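Sarcosine oxidase (PDB 1Y56) probably oxidises L-proline with its bound FAD, as the beta subunit of an L-proline dehydrogenase complex that also binds FMN. Local coordinates at residues T49-Q54 / H336-A341; F80-T85 / G144-F149. One frame throughout, in Å; residues are numbered along the deposited sequence.

How the contacts relate
The two contacts lie side by side, their centres about 10 Å apart, and both belong to the FAD-dependent oxidoreductase fold. Along the chain the order is 49-54, 80-85, 144-149, 336-341, so one segment pair of contact 2 falls between the two segments of contact 1. Residues 49-54 and 144-149 join them. Ile51 N lies 2.8 Å from Gly144 O, and Thr49 O lies 3.2 Å from Ala146 N, both probable hydrogen bonds. Phe338 of helix 337-354 also packs against Pro148. Contact 1 holds the flavin end of FAD. Contact 2 reaches toward the FMN site through Asp147. Together they link the surroundings of both flavins.

Contact 1. Residues T49-Q54 / H336-A341; sequences TGIRQQ and HGFMMA. With FAD (flavin-adenine dinucleotide), chain I.
Met339 packs along the 49-54 loop and meets both Ile51 and Arg52. Its CG sits between its own backbone N and carbonyl carbon (chi1 60°), and this carries SD to 3.6 Å from Arg52 CB. A bend at chi3 then turns Met339 CE back to 3.4 Å from O2 of FAD. Ile51 and Met339 run past each other in opposite directions, with Ile51 CG2 3.7 Å from Met339 CB. The other branch of Ile51 crosses Phe338 at a slant, CG1 lying 3.9 Å from CE1. The Phe338 ring turns its edge to Gly50, whose CA lies close to the ring plane, 3.6 Å from CD1.

The two segments also grip the flavin by backbone amides. Gly50 N donates to FAD O4 over 2.9 Å. Met339 N donates almost straight to FAD O2 over 2.7 Å (172°). This N-H could help stabilise negative charge at O2 of the reduced flavin.

Arg52 NH1 lies loosely near Met339 CE and His336 CB, both oblique to the guanidinium. Arg52 NH2 bonds Gln54 O over 3.2 Å, in the guanidinium plane but well above the carbonyl plane. Phe55 makes a cation-pi contact with Arg52. Replacing Arg52 by an alanine is likely to leave Gln54 O and the Phe55 ring without this partner and, with NH1 gone, Met339 CE less confined.

Helix 58-78 covers this site through Met64, Ser67 and Trp71. Tyr87 and Phe89 of strand 87-91 touch the Arg52 side chain, and strand 145-146 backs Ile51 and Phe338.

Contact 2. Residues F80-T85 / G144-F149; sequences FSFKQT and GKADPF
Lys83 and Lys145 pair across a short two-stranded antiparallel sheet, formed by strands 82-83 and 145-146. They are a hydrogen-bonded pair. Lys145 N donates to Lys83 O over 3.1 Å at 158°, and the return bond from Lys83 N to Lys145 O is weak. Lys83 O also takes a weak bond from Thr85 N, which closes an inverse gamma turn centred on Gln84. A CB on Gly144 would run into Lys83 O and the Phe82 ring.

Phe82 and Ala146 lie on one face of the sheet. With CG anti to the backbone N (chi1 154°), the Phe82 ring brings its edge to Lys145 O, CD1 being 3.6 Å away. Ala146 CB sits 3.7 Å from Ser81 O and 4.3 Å from Phe82 CB. On the face that carries Lys83 and Lys145, the Lys145 chain crosses Thr85 at about a right angle, with CG 3.8 Å from Thr85 OG1.

Further out, Lys145 NZ and Thr85 OG1 both bond Asn239 O. The amine also reaches Gln254 O and Thr253 OG1, so three oxygens fix its end. Trp71 and Ser75 of helix 58-78 pack on Phe82. Asp147 touches FMN and stands at the N-cap of helix 148-161, where its OD1 accepts a hydrogen bond from Glu150 N.

Contact 1. Residues T49-Q54 / H336-A341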
loop_
_atom_site.group_PDB
_atom_site.type_symbol
_atom_site.label_atom_id
_atom_site.label_comp_id
_atom_site.label_asym_id
_atom_site.label_seq_id
_atom_site.Cartn_x
_atom_site.Cartn_y
_atom_site.Cartn_z
ATOM N N THR B 49 -9.963 12.543 48.389
ATOM C CA THR B 49 -9.616 13.784 49.081
ATOM C C THR B 49 -9.121 13.661 50.553
ATOM O O THR B 49 -9.395 14.544 51.352
ATOM C CB THR B 49 -10.686 14.938 48.838
ATOM O OG1 THR B 49 -12.012 14.463 49.088
ATOM C CG2 THR B 49 -10.629 15.464 47.405
ATOM N N GLY B 50 -8.362 12.593 50.882
ATOM C CA GLY B 50 -7.649 12.416 52.204
ATOM C C GLY B 50 -8.724 12.458 53.246
ATOM O O GLY B 50 -9.835 12.062 52.913
ATOM N N ILE B 51 -8.509 12.916 54.484
ATOM C CA ILE B 51 -7.291 13.034 55.260
ATOM C C ILE B 51 -7.888 12.665 56.618
ATOM O O ILE B 51 -8.928 13.189 57.004
ATOM C CB ILE B 51 -6.736 14.486 55.381
ATOM C CG1 ILE B 51 -6.296 15.049 54.027
ATOM C CG2 ILE B 51 -5.550 14.533 56.361
ATOM C CD1 ILE B 51 -5.721 16.458 54.087
ATOM N N ARG B 52 -7.229 11.775 57.343
ATOM C CA ARG B 52 -7.872 11.051 58.415
ATOM C C ARG B 52 -6.877 10.770 59.531
ATOM O O ARG B 52 -5.695 10.514 59.265
ATOM C CB ARG B 52 -8.348 9.730 57.833
ATOM C CG ARG B 52 -9.442 9.048 58.572
ATOM C CD ARG B 52 -9.265 7.511 58.538
ATOM N NE ARG B 52 -8.785 6.971 57.262
ATOM C CZ ARG B 52 -8.133 5.817 57.133
ATOM N NH1 ARG B 52 -7.739 5.425 55.930
ATOM N NH2 ARG B 52 -7.862 5.062 58.194
ATOM N N GLN B 53 -7.348 10.816 60.778
ATOM C CA GLN B 53 -6.527 10.422 61.940
ATOM C C GLN B 53 -7.072 9.163 62.621
ATOM O O GLN B 53 -6.485 8.677 63.585
ATOM C CB GLN B 53 -6.431 11.554 62.971
ATOM C CG GLN B 53 -5.811 12.845 62.471
ATOM C CD GLN B 53 -6.260 14.047 63.277
ATOM O OE1 GLN B 53 -5.491 14.590 64.077
ATOM N NE2 GLN B 53 -7.514 14.467 63.083
ATOM N N GLN B 54 -8.200 8.653 62.126
ATOM C CA GLN B 54 -8.845 7.469 62.693
ATOM C C GLN B 54 -8.208 6.171 62.179
ATOM O O GLN B 54 -8.720 5.509 61.280
ATOM C CB GLN B 54 -10.353 7.497 62.451
ATOM C CG GLN B 54 -11.062 8.644 63.156
ATOM C CD GLN B 54 -12.561 8.633 62.926
ATOM O OE1 GLN B 54 -13.261 7.712 63.345
ATOM N NE2 GLN B 54 -13.062 9.665 62.252
ATOM N N HIS B 336 -3.678 5.336 51.460
ATOM C CA HIS B 336 -3.807 6.459 52.368
ATOM C C HIS B 336 -2.493 7.228 52.472
ATOM O O HIS B 336 -2.178 7.807 53.509
ATOM C CB HIS B 336 -4.279 5.971 53.737
ATOM C CG HIS B 336 -3.422 4.893 54.325
ATOM N ND1 HIS B 336 -3.788 3.565 54.319
ATOM C CD2 HIS B 336 -2.212 4.945 54.934
ATOM C CE1 HIS B 336 -2.843 2.845 54.899
ATOM N NE2 HIS B 336 -1.873 3.657 55.276
ATOM N N GLY B 337 -1.728 7.233 51.388
ATOM C CA GLY B 337 -0.456 7.943 51.360
ATOM C C GLY B 337 -0.544 9.439 51.136
ATOM O O GLY B 337 0.399 10.159 51.452
ATOM N N PHE B 338 -1.655 9.923 50.586
ATOM C CA PHE B 338 -1.816 11.370 50.390
ATOM C C PHE B 338 -1.900 12.108 51.731
ATOM O O PHE B 338 -1.146 13.050 51.967
ATOM C CB PHE B 338 -3.021 11.679 49.500
ATOM C CG PHE B 338 -3.535 13.080 49.628
ATOM C CD1 PHE B 338 -4.778 13.326 50.204
ATOM C CD2 PHE B 338 -2.794 14.160 49.163
ATOM C CE1 PHE B 338 -5.277 14.640 50.321
ATOM C CE2 PHE B 338 -3.281 15.480 49.278
ATOM C CZ PHE B 338 -4.520 15.715 49.854
ATOM N N MET B 339 -2.798 11.652 52.603
ATOM C CA MET B 339 -2.957 12.217 53.936
ATOM C C MET B 339 -1.669 12.190 54.769
ATOM O O MET B 339 -1.405 13.110 55.541
ATOM C CB MET B 339 -4.101 11.530 54.672
ATOM C CG MET B 339 -3.956 10.039 54.872
ATOM S SD MET B 339 -5.432 9.356 55.671
ATOM C CE MET B 339 -6.478 8.860 54.293
ATOM N N MET B 340 -0.853 11.157 54.593
ATOM C CA MET B 340 0.370 11.023 55.388
ATOM C C MET B 340 1.489 11.979 54.969
ATOM O O MET B 340 2.369 12.307 55.771
ATOM C CB MET B 340 0.893 9.590 55.315
ATOM C CG MET B 340 0.176 8.615 56.210
ATOM S SD MET B 340 0.818 6.940 56.062
ATOM C CE MET B 340 2.481 7.140 56.710
ATOM N N ALA B 341 1.446 12.412 53.711
ATOM C CA ALA B 341 2.592 13.026 53.051
ATOM C C ALA B 341 3.322 14.103 53.848
ATOM O O ALA B 341 4.534 14.000 54.019
ATOM C CB ALA B 341 2.206 13.529 51.662
HETATM P PA FAD I . 2.593 8.958 43.199
HETATM O O1A FAD I . 2.266 7.852 42.242
HETATM O O2A FAD I . 1.624 10.104 43.329
HETATM O O5B FAD I . 4.068 9.496 42.867
HETATM C C5B FAD I . 5.066 8.635 42.345
HETATM C C4B FAD I . 5.670 9.347 41.151
HETATM O O4B FAD I . 6.896 8.715 40.800
HETATM C C3B FAD I . 4.777 9.300 39.913
HETATM O O3B FAD I . 4.349 10.629 39.573
HETATM C C2B FAD I . 5.654 8.688 38.834
HETATM O O2B FAD I . 5.644 9.396 37.604
HETATM C C1B FAD I . 7.044 8.822 39.394
HETATM N N9A FAD I . 7.960 7.804 38.837
HETATM C C8A FAD I . 7.749 6.481 38.703
HETATM N N7A FAD I . 8.842 5.934 38.121
HETATM C C5A FAD I . 9.728 6.924 37.896
HETATM C C6A FAD I . 11.006 6.975 37.349
HETATM N N6A FAD I . 11.610 5.845 36.903
HETATM N N1A FAD I . 11.642 8.160 37.267
HETATM C C2A FAD I . 11.063 9.298 37.707
HETATM N N3A FAD I . 9.832 9.283 38.242
HETATM C C4A FAD I . 9.160 8.105 38.349
HETATM N N1 FAD I . -4.754 8.634 49.723
HETATM C C2 FAD I . -5.232 9.360 50.752
HETATM O O2 FAD I . -4.452 9.683 51.666
HETATM N N3 FAD I . -6.520 9.747 50.827
HETATM C C4 FAD I . -7.417 9.439 49.871
HETATM O O4 FAD I . -8.611 9.817 49.955
HETATM C C4X FAD I . -7.008 8.681 48.781
HETATM N N5 FAD I . -7.850 8.324 47.778
HETATM C C5X FAD I . -7.400 7.591 46.726
HETATM C C6 FAD I . -8.300 7.245 45.710
HETATM C C7 FAD I . -7.871 6.499 44.608
HETATM C C7M FAD I . -8.857 6.133 43.521
HETATM C C8 FAD I . -6.530 6.096 44.534
HETATM C C8M FAD I . -6.020 5.303 43.395
HETATM C C9 FAD I . -5.631 6.437 45.544
HETATM C C9A FAD I . -6.050 7.188 46.643
HETATM N N10 FAD I . -5.158 7.505 47.606
HETATM C C10 FAD I . -5.578 8.263 48.726
HETATM C "C1'" FAD I . -3.776 7.049 47.504
HETATM C "C2'" FAD I . -2.855 8.195 47.179
HETATM O "O2'" FAD I . -3.143 8.606 45.849
HETATM C "C3'" FAD I . -1.433 7.688 47.232
HETATM O "O3'" FAD I . -1.186 7.092 48.512
HETATM C "C4'" FAD I . -0.470 8.839 47.003
HETATM O "O4'" FAD I . -0.718 9.486 45.742
HETATM C "C5'" FAD I . 0.965 8.347 47.033
HETATM O "O5'" FAD I . 1.746 9.447 46.587
HETATM P P FAD I . 3.189 9.162 45.992
HETATM O O1P FAD I . 3.864 8.184 46.917
HETATM O O2P FAD I . 3.798 10.500 45.683
HETATM O O3P FAD I . 2.807 8.334 44.662
#

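Contact 2. Residues F80-T85 / G144-F149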
loop_
_atom_site.group_PDB
_atom_site.type_symbol
_atom_site.label_atom_id
_atom_site.label_comp_id
_atom_site.label_asym_id
_atom_site.label_seq_id
_atom_site.Cartn_x
_atom_site.Cartn_y
_atom_site.Cartn_z
ATOM N N PHE B 80 -3.957 26.959 50.149
ATOM C CA PHE B 80 -4.393 25.894 49.257
ATOM C C PHE B 80 -5.630 25.144 49.691
ATOM O O PHE B 80 -6.108 24.306 48.940
ATOM C CB PHE B 80 -3.252 24.935 48.859
ATOM C CG PHE B 80 -2.765 24.057 49.969
ATOM C CD1 PHE B 80 -3.593 23.081 50.529
ATOM C CD2 PHE B 80 -1.461 24.173 50.426
ATOM C CE1 PHE B 80 -3.141 22.259 51.554
ATOM C CE2 PHE B 80 -0.989 23.347 51.440
ATOM C CZ PHE B 80 -1.837 22.386 52.009
ATOM N N SER B 81 -6.166 25.414 50.872
ATOM C CA SER B 81 -7.537 24.947 51.146
ATOM C C SER B 81 -7.663 23.490 51.603
ATOM O O SER B 81 -7.514 22.544 50.825
ATOM C CB SER B 81 -8.442 25.213 49.930
ATOM O OG SER B 81 -9.618 24.453 49.994
ATOM N N PHE B 82 -7.967 23.349 52.887
ATOM C CA PHE B 82 -8.107 22.078 53.563
ATOM C C PHE B 82 -9.246 22.223 54.562
ATOM O O PHE B 82 -9.060 22.759 55.657
ATOM C CB PHE B 82 -6.782 21.707 54.245
ATOM C CG PHE B 82 -6.928 20.804 55.444
ATOM C CD1 PHE B 82 -7.612 19.583 55.352
ATOM C CD2 PHE B 82 -6.364 21.170 56.670
ATOM C CE1 PHE B 82 -7.742 18.740 56.469
ATOM C CE2 PHE B 82 -6.490 20.344 57.800
ATOM C CZ PHE B 82 -7.176 19.120 57.697
ATOM N N LYS B 83 -10.432 21.769 54.163
ATOM C CA LYS B 83 -11.630 21.910 54.990
ATOM C C LYS B 83 -11.703 20.774 56.006
ATOM O O LYS B 83 -11.684 19.607 55.637
ATOM C CB LYS B 83 -12.932 21.952 54.148
ATOM C CG LYS B 83 -12.996 22.885 52.897
ATOM C CD LYS B 83 -12.290 24.260 53.015
ATOM C CE LYS B 83 -13.081 25.298 53.821
ATOM N NZ LYS B 83 -14.294 25.824 53.115
ATOM N N GLN B 84 -11.784 21.118 57.289
ATOM C CA GLN B 84 -11.933 20.118 58.340
ATOM C C GLN B 84 -13.401 19.770 58.530
ATOM O O GLN B 84 -14.036 20.224 59.469
ATOM C CB GLN B 84 -11.311 20.613 59.646
ATOM C CG GLN B 84 -9.787 20.470 59.693
ATOM C CD GLN B 84 -9.198 20.897 61.020
ATOM O OE1 GLN B 84 -8.509 20.123 61.691
ATOM N NE2 GLN B 84 -9.478 22.131 61.413
ATOM N N THR B 85 -13.941 18.968 57.621
ATOM C CA THR B 85 -15.356 18.621 57.662
ATOM C C THR B 85 -15.624 17.297 58.377
ATOM O O THR B 85 -16.777 16.876 58.489
ATOM C CB THR B 85 -15.967 18.548 56.252
ATOM O OG1 THR B 85 -15.342 17.487 55.515
ATOM C CG2 THR B 85 -15.799 19.863 55.511
ATOM N N GLY B 144 -10.469 15.804 57.600
ATOM C CA GLY B 144 -10.918 16.678 56.533
ATOM C C GLY B 144 -10.595 16.171 55.149
ATOM O O GLY B 144 -10.262 15.009 54.957
ATOM N N LYS B 145 -10.716 17.068 54.182
ATOM C CA LYS B 145 -10.483 16.763 52.788
ATOM C C LYS B 145 -9.787 17.944 52.124
ATOM O O LYS B 145 -9.927 19.073 52.577
ATOM C CB LYS B 145 -11.796 16.418 52.092
ATOM C CG LYS B 145 -12.951 17.245 52.538
ATOM C CD LYS B 145 -14.181 16.951 51.728
ATOM C CE LYS B 145 -15.087 18.151 51.747
ATOM N NZ LYS B 145 -16.457 17.760 51.411
ATOM N N ALA B 146 -9.004 17.662 51.082
ATOM C CA ALA B 146 -8.241 18.668 50.342
ATOM C C ALA B 146 -8.062 18.124 48.934
ATOM O O ALA B 146 -8.169 16.919 48.740
ATOM C CB ALA B 146 -6.887 18.896 50.996
ATOM N N ASP B 147 -7.785 18.995 47.959
ATOM C CA ASP B 147 -7.534 18.550 46.586
ATOM C C ASP B 147 -6.065 18.163 46.397
ATOM O O ASP B 147 -5.175 19.022 46.482
ATOM C CB ASP B 147 -7.950 19.606 45.560
ATOM C CG ASP B 147 -7.732 19.144 44.120
ATOM O OD1 ASP B 147 -6.699 19.536 43.518
ATOM O OD2 ASP B 147 -8.582 18.376 43.595
ATOM N N PRO B 148 -5.802 16.861 46.137
ATOM C CA PRO B 148 -4.417 16.417 46.081
ATOM C C PRO B 148 -3.604 17.158 45.034
ATOM O O PRO B 148 -2.416 17.391 45.253
ATOM C CB PRO B 148 -4.541 14.930 45.748
ATOM C CG PRO B 148 -5.867 14.565 46.267
ATOM C CD PRO B 148 -6.722 15.734 45.913
ATOM N N PHE B 149 -4.227 17.557 43.927
ATOM C CA PHE B 149 -3.470 18.272 42.899
ATOM C C PHE B 149 -3.146 19.702 43.306
ATOM O O PHE B 149 -2.000 20.150 43.189
ATOM C CB PHE B 149 -4.151 18.243 41.521
ATOM C CG PHE B 149 -3.226 18.640 40.404
ATOM C CD1 PHE B 149 -3.488 19.761 39.628
ATOM C CD2 PHE B 149 -2.044 17.920 40.177
ATOM C CE1 PHE B 149 -2.612 20.139 38.614
ATOM C CE2 PHE B 149 -1.169 18.288 39.171
ATOM C CZ PHE B 149 -1.454 19.398 38.386
#